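Local coordinates for glycoside Hydrolase Family 43_12 (Metagenome, PDB 7JVH), which probably hydrolyses glycosidic bonds in arabinose- or xylose-containing plant polysaccharides, as other family 43 glycoside hydrolases do, at residues N102-T107 against G148-K153; F165-G170 against W207-E212; L449-K454 against G509-P514. All coordinates share one frame; numbering follows the deposited sequence.

Five four-stranded antiparallel sheets form the catalytic five-bladed beta-propeller expected of family 43; most of a concanavalin A-like beta-sandwich follows it, with the N-terminal strand 28-37 built in. Interactions 1 and 2 lie in the propeller, their centres about 15 Å apart; interaction 3 lies in the sandwich, its centre about 41 Å and 55 Å from those of interactions 1 and 2. The three come in series. Interactions 1 and 2 share one blade: strands 148-154 and 165-166 are neighbours in it, Val151 O lying 2.8 Å from Phe165 N in a probable hydrogen bond. That blade therefore meets the preceding sheet in interaction 1 and the following one in interaction 2; interaction 3 is separate.

Interaction 1: residues N102-T107 against G148-K153; sequences NVLDRT and GNMVVK
Leu104 and Met150, the latter present as selenomethionine, reach toward each other tip to tip and make the centre of a wholly apolar contact. CE of Met150 sits in the fork of the leucine, 3.7 Å from Leu104 CD1 and equally near CD2. The selenomethionine chain is folded rather than extended: CG stands between the backbone N and the carbonyl carbon (chi1 64°) and a second bend follows at chi2 (90°), which carries the selenium and its methyl across to the leucine. Two residues along the strand, Val152 uses both methyls. Its CG2 meets Val103 CG1 at 3.8 Å and also reaches the leucine, while its CG1 faces Leu104 CD2 at 4.0 Å. The contact joins two successive blades of the beta-propeller: the chain turns a corner at Val103 on leaving strand 98-102, and strand 148-154 belongs to the next sheet. All four residues are buried, and Met137 adds a further apolar surface against both valines. Polar interactions are confined to the surroundings. Backbone hydrogen bonds tie Val103 to Val86 and Leu104 to Gly85, while Arg106 forms a salt bridge with Asp163 and Lys153 one with Asp214.

Interaction 2: residues F165-G170 against W207-E212; sequences FNLHFG and WEYDLE
Leu167 faces Tyr209 and Phe169 faces Trp207 across two segments that run in roughly opposite directions, with CA of Phe169 9.5 Å from CA of Trp207, a spacing bridged by side chains and not by backbone bonds. This is packing between consecutive blades of the beta-propeller: residues 165-170 contain and follow the last strand of one four-stranded sheet, and strand 203-210 is the third of the next. The two aromatic side chains meet obliquely. Their planes differ by 34°, and the Phe169 ring centroid is 5.5 Å from that of the five-membered ring of Trp207. CB of Phe169 lies 4.1 Å from Trp207 CZ2 and almost as close to CE2. His188 of strand 184-190 meets both rings, so three aromatic groups gather at this seam. At the other end, buried Leu167 puts CD2 4.3 Å from CE1 of buried Tyr209, at the edge of the ring and near its plane. With CG anti to the backbone N (chi1 -173°), the tyrosine ring is carried toward the leucine, and its hydroxyl is hydrogen-bonded to Asp214 OD1. The indole nitrogen is also engaged, for Trp207 NE1, 4.0 Å from Phe169 CB, forms a hydrogen bond with His188 NE2.

Interaction 3: residues L449-K454 against G509-P514; sequences LSYNTK and GKLKTP
Leu511 reaches across to Tyr451 with one branch, its CD2 methyl lying 3.7 Å from Tyr451 CB, and this pair forms the tight inner part of the contact. The methyl meets the base of the tyrosine and approaches the ring obliquely. With CG swung opposite the backbone N (chi1 170°), the buried Tyr451 side chain packs against Ala459 and Gln482, and its hydroxyl is hydrogen-bonded to Gln457 O and Thr477 OG1. Gln482 also serves the facing loop, since its OE1 accepts a hydrogen bond from Leu511 N, which is consistent with its fixing the backbone there.

Toward solvent the fit is looser. CG2 of Thr453 only touches the backbone of the loop, 3.9 Å from Leu511 O, and exposed Pro514 rests against the strand backbone. There Leu449 O is 3.4 Å from Pro514 CA in a CA-H...O contact bent to 123° at the hydrogen. On this side the hydroxyl of Thr513 turns back to its own chain, OG1 donating to Pro514 O at 2.8 Å.

The site lies in the concanavalin A-like beta-sandwich, at the end of a strand pair where 442-451 finishes and 515-522 begins. The two strands are antiparallel neighbours, with a backbone hydrogen bond between Leu449 and Ile515, and beyond that pairing the chains diverge into the loops described here. No conventional hydrogen bond crosses between 449-454 and 509-514, so the two meet through apolar contact and one bent CA-H...O approach, while directional bonds to the loop come from outside the two segments, among them those of Gln482.

Interaction 1: residues N102-T107 against G148-K153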
loop_
_atom_site.group_PDB
_atom_site.type_symbol
_atom_site.label_atom_id
_atom_site.label_comp_id
_atom_site.label_asym_id
_atom_site.label_seq_id
_atom_site.Cartn_x
_atom_site.Cartn_y
_atom_site.Cartn_z
ATOM N N ASN A 102 6.055 1.475 10.802
ATOM C CA ASN A 102 4.676 1.261 10.414
ATOM C C ASN A 102 3.831 1.642 11.630
ATOM O O ASN A 102 4.095 1.163 12.731
ATOM C CB ASN A 102 4.456 -0.202 10.009
ATOM C CG ASN A 102 5.289 -0.616 8.801
ATOM O OD1 ASN A 102 4.796 -0.614 7.673
ATOM N ND2 ASN A 102 6.564 -0.961 9.025
ATOM N N VAL A 103 2.835 2.516 11.432
ATOM C CA VAL A 103 2.099 3.127 12.545
ATOM C C VAL A 103 1.357 2.089 13.383
ATOM O O VAL A 103 1.378 2.156 14.617
ATOM C CB VAL A 103 1.142 4.261 12.079
ATOM C CG1 VAL A 103 0.300 4.785 13.231
ATOM C CG2 VAL A 103 1.936 5.388 11.435
ATOM N N LEU A 104 0.717 1.125 12.714
ATOM C CA LEU A 104 0.016 0.032 13.385
ATOM C C LEU A 104 0.901 -1.209 13.361
ATOM O O LEU A 104 0.816 -2.026 12.439
ATOM C CB LEU A 104 -1.346 -0.236 12.720
ATOM C CG LEU A 104 -2.271 0.980 12.532
ATOM C CD1 LEU A 104 -3.596 0.570 11.927
ATOM C CD2 LEU A 104 -2.527 1.720 13.832
ATOM N N ASP A 105 1.756 -1.334 14.386
ATOM C CA ASP A 105 2.737 -2.413 14.486
ATOM C C ASP A 105 2.603 -3.333 15.710
ATOM O O ASP A 105 3.413 -4.243 15.896
ATOM C CB ASP A 105 4.161 -1.837 14.407
ATOM C CG ASP A 105 4.463 -0.822 15.503
ATOM O OD1 ASP A 105 3.567 -0.494 16.302
ATOM O OD2 ASP A 105 5.618 -0.361 15.571
ATOM N N ARG A 106 1.586 -3.096 16.544
ATOM C CA ARG A 106 1.249 -3.994 17.640
ATOM C C ARG A 106 -0.079 -4.673 17.330
ATOM O O ARG A 106 -0.940 -4.103 16.650
ATOM C CB ARG A 106 1.155 -3.235 18.961
ATOM C CG ARG A 106 2.461 -2.614 19.415
ATOM C CD ARG A 106 2.367 -2.087 20.835
ATOM N NE ARG A 106 1.297 -1.095 20.987
ATOM C CZ ARG A 106 1.370 0.179 20.599
ATOM N NH1 ARG A 106 2.469 0.654 20.032
ATOM N NH2 ARG A 106 0.334 0.984 20.785
ATOM N N THR A 107 -0.227 -5.913 17.823
ATOM C CA THR A 107 -1.455 -6.688 17.680
ATOM C C THR A 107 -2.636 -6.022 18.373
ATOM O O THR A 107 -3.768 -6.197 17.958
ATOM C CB THR A 107 -1.238 -8.133 18.163
ATOM O OG1 THR A 107 -0.280 -8.750 17.289
ATOM C CG2 THR A 107 -2.525 -8.951 18.116
ATOM N N GLY A 148 -13.937 -0.956 12.439
ATOM C CA GLY A 148 -14.485 0.331 12.062
ATOM C C GLY A 148 -13.532 1.491 12.295
ATOM O O GLY A 148 -12.331 1.311 12.475
ATOM N N ASN A 149 -14.090 2.697 12.229
ATOM C CA ASN A 149 -13.365 3.950 12.307
ATOM C C ASN A 149 -12.663 4.134 13.651
ATOM O O ASN A 149 -13.251 3.897 14.708
ATOM C CB ASN A 149 -14.352 5.084 12.026
ATOM C CG ASN A 149 -14.689 5.195 10.560
ATOM O OD1 ASN A 149 -13.781 5.172 9.709
ATOM N ND2 ASN A 149 -15.982 5.347 10.249
HETATM N N MSE A 150 -11.391 4.550 13.588
HETATM C CA MSE A 150 -10.542 4.588 14.767
HETATM C C MSE A 150 -9.387 5.553 14.544
HETATM O O MSE A 150 -9.003 5.806 13.405
HETATM C CB MSE A 150 -10.004 3.187 15.083
HETATM C CG MSE A 150 -9.087 2.612 14.022
HETATM SE SE MSE A 150 -7.216 3.086 14.387
HETATM C CE MSE A 150 -6.199 1.400 14.390
ATOM N N VAL A 151 -8.822 6.054 15.647
ATOM C CA VAL A 151 -7.688 6.960 15.605
ATOM C C VAL A 151 -6.621 6.541 16.624
ATOM O O VAL A 151 -6.947 6.052 17.706
ATOM C CB VAL A 151 -8.134 8.434 15.825
ATOM C CG1 VAL A 151 -8.733 8.645 17.198
ATOM C CG2 VAL A 151 -6.972 9.397 15.605
ATOM N N VAL A 152 -5.349 6.714 16.250
ATOM C CA VAL A 152 -4.207 6.533 17.150
ATOM C C VAL A 152 -3.381 7.826 17.208
ATOM O O VAL A 152 -3.387 8.620 16.265
ATOM C CB VAL A 152 -3.312 5.345 16.732
ATOM C CG1 VAL A 152 -4.101 4.044 16.693
ATOM C CG2 VAL A 152 -2.680 5.587 15.388
ATOM N N LYS A 153 -2.677 8.020 18.327
ATOM C CA LYS A 153 -1.987 9.269 18.635
ATOM C C LYS A 153 -0.555 9.057 19.089
ATOM O O LYS A 153 -0.203 7.991 19.564
ATOM C CB LYS A 153 -2.735 10.028 19.735
ATOM C CG LYS A 153 -4.172 10.343 19.388
ATOM C CD LYS A 153 -4.753 11.452 20.243
ATOM C CE LYS A 153 -4.844 11.125 21.704
ATOM N NZ LYS A 153 -5.382 12.304 22.424
#

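Interaction 2: residues F165-G170 against W207-E212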
loop_
_atom_site.group_PDB
_atom_site.type_symbol
_atom_site.label_atom_id
_atom_site.label_comp_id
_atom_site.label_asym_id
_atom_site.label_seq_id
_atom_site.Cartn_x
_atom_site.Cartn_y
_atom_site.Cartn_z
ATOM N N PHE A 165 -8.468 4.503 19.515
ATOM C CA PHE A 165 -9.664 5.079 20.103
ATOM C C PHE A 165 -10.751 4.761 19.091
ATOM O O PHE A 165 -10.673 5.189 17.941
ATOM C CB PHE A 165 -9.529 6.604 20.258
ATOM C CG PHE A 165 -8.580 7.023 21.339
ATOM C CD1 PHE A 165 -7.224 7.182 21.069
ATOM C CD2 PHE A 165 -9.034 7.255 22.628
ATOM C CE1 PHE A 165 -6.346 7.576 22.076
ATOM C CE2 PHE A 165 -8.159 7.636 23.632
ATOM C CZ PHE A 165 -6.818 7.797 23.359
ATOM N N ASN A 166 -11.759 3.989 19.501
ATOM C CA ASN A 166 -12.870 3.611 18.611
ATOM C C ASN A 166 -13.786 4.822 18.434
ATOM O O ASN A 166 -14.215 5.422 19.423
ATOM C CB ASN A 166 -13.649 2.414 19.176
ATOM C CG ASN A 166 -13.017 1.060 18.838
ATOM O OD1 ASN A 166 -12.575 0.861 17.711
ATOM N ND2 ASN A 166 -12.934 0.142 19.811
ATOM N N LEU A 167 -14.071 5.177 17.175
ATOM C CA LEU A 167 -14.921 6.317 16.848
ATOM C C LEU A 167 -16.295 5.859 16.353
ATOM O O LEU A 167 -16.413 4.905 15.584
ATOM C CB LEU A 167 -14.243 7.198 15.802
ATOM C CG LEU A 167 -12.786 7.561 16.109
ATOM C CD1 LEU A 167 -12.145 8.218 14.903
ATOM C CD2 LEU A 167 -12.683 8.459 17.334
ATOM N N HIS A 168 -17.334 6.585 16.781
ATOM C CA HIS A 168 -18.729 6.153 16.660
ATOM C C HIS A 168 -19.448 6.769 15.453
ATOM O O HIS A 168 -20.439 7.491 15.608
ATOM C CB HIS A 168 -19.486 6.474 17.952
ATOM C CG HIS A 168 -18.928 5.795 19.166
ATOM N ND1 HIS A 168 -19.141 6.258 20.447
ATOM C CD2 HIS A 168 -18.167 4.681 19.293
ATOM C CE1 HIS A 168 -18.542 5.461 21.310
ATOM N NE2 HIS A 168 -17.943 4.494 20.636
ATOM N N PHE A 169 -18.968 6.431 14.248
ATOM C CA PHE A 169 -19.633 6.793 13.000
ATOM C C PHE A 169 -19.266 5.755 11.953
ATOM O O PHE A 169 -18.235 5.102 12.074
ATOM C CB PHE A 169 -19.239 8.204 12.565
ATOM C CG PHE A 169 -17.746 8.396 12.406
ATOM C CD1 PHE A 169 -17.133 8.159 11.189
ATOM C CD2 PHE A 169 -16.963 8.828 13.469
ATOM C CE1 PHE A 169 -15.762 8.347 11.025
ATOM C CE2 PHE A 169 -15.599 9.001 13.315
ATOM C CZ PHE A 169 -14.999 8.767 12.095
ATOM N N GLY A 170 -20.129 5.607 10.944
ATOM C CA GLY A 170 -19.922 4.664 9.864
ATOM C C GLY A 170 -19.191 5.271 8.681
ATOM O O GLY A 170 -18.697 6.381 8.753
ATOM N N TRP A 207 -18.364 16.313 11.550
ATOM C CA TRP A 207 -18.685 16.247 12.975
ATOM C C TRP A 207 -17.738 17.167 13.710
ATOM O O TRP A 207 -16.575 17.270 13.337
ATOM C CB TRP A 207 -18.415 14.852 13.532
ATOM C CG TRP A 207 -19.230 13.741 12.980
ATOM C CD1 TRP A 207 -19.019 13.070 11.818
ATOM C CD2 TRP A 207 -20.361 13.117 13.604
ATOM N NE1 TRP A 207 -19.951 12.082 11.665
ATOM C CE2 TRP A 207 -20.795 12.090 12.740
ATOM C CE3 TRP A 207 -21.060 13.338 14.796
ATOM C CZ2 TRP A 207 -21.903 11.284 13.029
ATOM C CZ3 TRP A 207 -22.159 12.529 15.087
ATOM C CH2 TRP A 207 -22.575 11.524 14.198
ATOM N N GLU A 208 -18.224 17.800 14.776
ATOM C CA GLU A 208 -17.361 18.425 15.768
ATOM C C GLU A 208 -16.699 17.290 16.549
ATOM O O GLU A 208 -17.307 16.240 16.765
ATOM C CB GLU A 208 -18.160 19.340 16.705
ATOM C CG GLU A 208 -17.302 20.306 17.520
ATOM C CD GLU A 208 -18.139 21.349 18.278
ATOM O OE1 GLU A 208 -19.278 21.633 17.845
ATOM O OE2 GLU A 208 -17.660 21.896 19.303
ATOM N N TYR A 209 -15.445 17.506 16.958
ATOM C CA TYR A 209 -14.624 16.479 17.595
ATOM C C TYR A 209 -14.208 16.965 18.971
ATOM O O TYR A 209 -13.855 18.127 19.147
ATOM C CB TYR A 209 -13.399 16.178 16.721
ATOM C CG TYR A 209 -12.512 15.011 17.149
ATOM C CD1 TYR A 209 -12.789 13.699 16.747
ATOM C CD2 TYR A 209 -11.359 15.228 17.900
ATOM C CE1 TYR A 209 -11.961 12.643 17.117
ATOM C CE2 TYR A 209 -10.524 14.180 18.270
ATOM C CZ TYR A 209 -10.825 12.890 17.880
ATOM O OH TYR A 209 -9.991 11.847 18.254
ATOM N N ASP A 210 -14.271 16.058 19.948
ATOM C CA ASP A 210 -13.913 16.335 21.321
ATOM C C ASP A 210 -12.484 15.856 21.547
ATOM O O ASP A 210 -12.223 14.651 21.526
ATOM C CB ASP A 210 -14.881 15.630 22.273
ATOM C CG ASP A 210 -14.634 15.997 23.729
ATOM O OD1 ASP A 210 -13.460 16.041 24.155
ATOM O OD2 ASP A 210 -15.616 16.249 24.458
ATOM N N LEU A 211 -11.570 16.810 21.769
ATOM C CA LEU A 211 -10.146 16.531 21.893
ATOM C C LEU A 211 -9.827 15.775 23.174
ATOM O O LEU A 211 -8.981 14.890 23.174
ATOM C CB LEU A 211 -9.329 17.820 21.795
ATOM C CG LEU A 211 -9.459 18.503 20.428
ATOM C CD1 LEU A 211 -9.332 20.014 20.550
ATOM C CD2 LEU A 211 -8.458 17.943 19.428
ATOM N N GLU A 212 -10.531 16.112 24.259
ATOM C CA GLU A 212 -10.358 15.441 25.548
ATOM C C GLU A 212 -10.721 13.965 25.443
ATOM O O GLU A 212 -9.929 13.109 25.807
ATOM C CB GLU A 212 -11.168 16.136 26.640
ATOM C CG GLU A 212 -10.754 17.590 26.845
ATOM C CD GLU A 212 -11.370 18.561 25.832
ATOM O OE1 GLU A 212 -12.556 18.378 25.477
ATOM O OE2 GLU A 212 -10.663 19.485 25.370
#

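Interaction 3: residues L449-K454 against G509-P514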
loop_
_atom_site.group_PDB
_atom_site.type_symbol
_atom_site.label_atom_id
_atom_site.label_comp_id
_atom_site.label_asym_id
_atom_site.label_seq_id
_atom_site.Cartn_x
_atom_site.Cartn_y
_atom_site.Cartn_z
ATOM N N LEU A 449 18.400 -20.432 0.266
ATOM C CA LEU A 449 17.922 -21.058 1.489
ATOM C C LEU A 449 18.668 -22.342 1.784
ATOM O O LEU A 449 19.084 -23.059 0.878
ATOM C CB LEU A 449 16.390 -21.291 1.466
ATOM C CG LEU A 449 15.810 -22.433 0.622
ATOM C CD1 LEU A 449 14.608 -23.089 1.263
ATOM C CD2 LEU A 449 15.449 -21.921 -0.759
ATOM N N SER A 450 18.870 -22.587 3.081
ATOM C CA SER A 450 19.399 -23.819 3.610
ATOM C C SER A 450 18.214 -24.568 4.206
ATOM O O SER A 450 17.610 -24.130 5.178
ATOM C CB SER A 450 20.475 -23.538 4.647
ATOM O OG SER A 450 20.687 -24.670 5.464
ATOM N N TYR A 451 17.882 -25.703 3.584
ATOM C CA TYR A 451 16.640 -26.411 3.801
ATOM C C TYR A 451 16.896 -27.485 4.817
ATOM O O TYR A 451 17.512 -28.507 4.508
ATOM C CB TYR A 451 16.155 -27.006 2.469
ATOM C CG TYR A 451 14.996 -27.951 2.607
ATOM C CD1 TYR A 451 13.686 -27.477 2.624
ATOM C CD2 TYR A 451 15.204 -29.312 2.756
ATOM C CE1 TYR A 451 12.606 -28.337 2.772
ATOM C CE2 TYR A 451 14.131 -30.185 2.910
ATOM C CZ TYR A 451 12.833 -29.689 2.919
ATOM O OH TYR A 451 11.806 -30.571 3.056
ATOM N N ASN A 452 16.492 -27.225 6.063
ATOM C CA ASN A 452 16.401 -28.254 7.117
ATOM C C ASN A 452 15.790 -29.612 6.688
ATOM O O ASN A 452 14.575 -29.754 6.587
ATOM C CB ASN A 452 15.611 -27.705 8.297
ATOM C CG ASN A 452 15.698 -28.601 9.503
ATOM O OD1 ASN A 452 15.766 -29.818 9.370
ATOM N ND2 ASN A 452 15.716 -28.007 10.691
ATOM N N THR A 453 16.658 -30.605 6.461
ATOM C CA THR A 453 16.255 -31.957 6.021
ATOM C C THR A 453 15.581 -32.748 7.130
ATOM O O THR A 453 14.870 -33.691 6.862
ATOM C CB THR A 453 17.450 -32.771 5.485
ATOM O OG1 THR A 453 18.435 -32.853 6.516
ATOM C CG2 THR A 453 18.011 -32.102 4.245
ATOM N N LYS A 454 15.829 -32.352 8.378
ATOM C CA LYS A 454 15.242 -33.005 9.549
ATOM C C LYS A 454 13.754 -32.664 9.692
ATOM O O LYS A 454 12.946 -33.555 9.900
ATOM C CB LYS A 454 16.006 -32.676 10.838
ATOM C CG LYS A 454 15.437 -33.365 12.070
ATOM C CD LYS A 454 16.349 -33.247 13.284
ATOM C CE LYS A 454 15.673 -33.837 14.528
ATOM N NZ LYS A 454 16.104 -33.228 15.827
ATOM N N GLY A 509 17.713 -34.705 -5.884
ATOM C CA GLY A 509 18.489 -35.578 -5.037
ATOM C C GLY A 509 18.425 -35.145 -3.584
ATOM O O GLY A 509 17.484 -34.458 -3.130
ATOM N N LYS A 510 19.487 -35.512 -2.864
ATOM C CA LYS A 510 19.638 -35.251 -1.442
ATOM C C LYS A 510 20.333 -33.926 -1.192
ATOM O O LYS A 510 21.557 -33.842 -1.210
ATOM C CB LYS A 510 20.466 -36.364 -0.814
ATOM C CG LYS A 510 19.842 -37.733 -0.904
ATOM C CD LYS A 510 20.366 -38.623 0.221
ATOM C CE LYS A 510 19.829 -40.032 0.133
ATOM N NZ LYS A 510 19.784 -40.691 1.474
ATOM N N LEU A 511 19.540 -32.883 -0.970
ATOM C CA LEU A 511 20.052 -31.536 -0.784
ATOM C C LEU A 511 21.084 -31.462 0.357
ATOM O O LEU A 511 20.724 -31.519 1.529
ATOM C CB LEU A 511 18.898 -30.557 -0.561
ATOM C CG LEU A 511 19.171 -29.115 -0.950
ATOM C CD1 LEU A 511 19.430 -28.982 -2.441
ATOM C CD2 LEU A 511 17.978 -28.254 -0.533
ATOM N N LYS A 512 22.371 -31.413 -0.010
ATOM C CA LYS A 512 23.485 -31.291 0.936
ATOM C C LYS A 512 24.169 -29.922 0.844
ATOM O O LYS A 512 25.240 -29.732 1.436
ATOM C CB LYS A 512 24.522 -32.396 0.692
ATOM C CG LYS A 512 23.988 -33.812 0.782
ATOM C CD LYS A 512 25.094 -34.831 0.705
ATOM C CE LYS A 512 24.495 -36.226 0.863
ATOM N NZ LYS A 512 25.494 -37.297 0.548
ATOM N N THR A 513 23.562 -28.978 0.110
ATOM C CA THR A 513 24.067 -27.607 0.010
ATOM C C THR A 513 22.896 -26.634 -0.023
ATOM O O THR A 513 21.767 -27.043 -0.268
ATOM C CB THR A 513 24.888 -27.364 -1.282
ATOM O OG1 THR A 513 24.003 -27.037 -2.357
ATOM C CG2 THR A 513 25.713 -28.590 -1.674
ATOM N N PRO A 514 23.125 -25.316 0.185
ATOM C CA PRO A 514 22.065 -24.321 -0.007
ATOM C C PRO A 514 21.556 -24.367 -1.448
ATOM O O PRO A 514 22.281 -24.832 -2.350
ATOM C CB PRO A 514 22.794 -22.987 0.276
ATOM C CG PRO A 514 23.970 -23.353 1.104
ATOM C CD PRO A 514 24.393 -24.711 0.631
#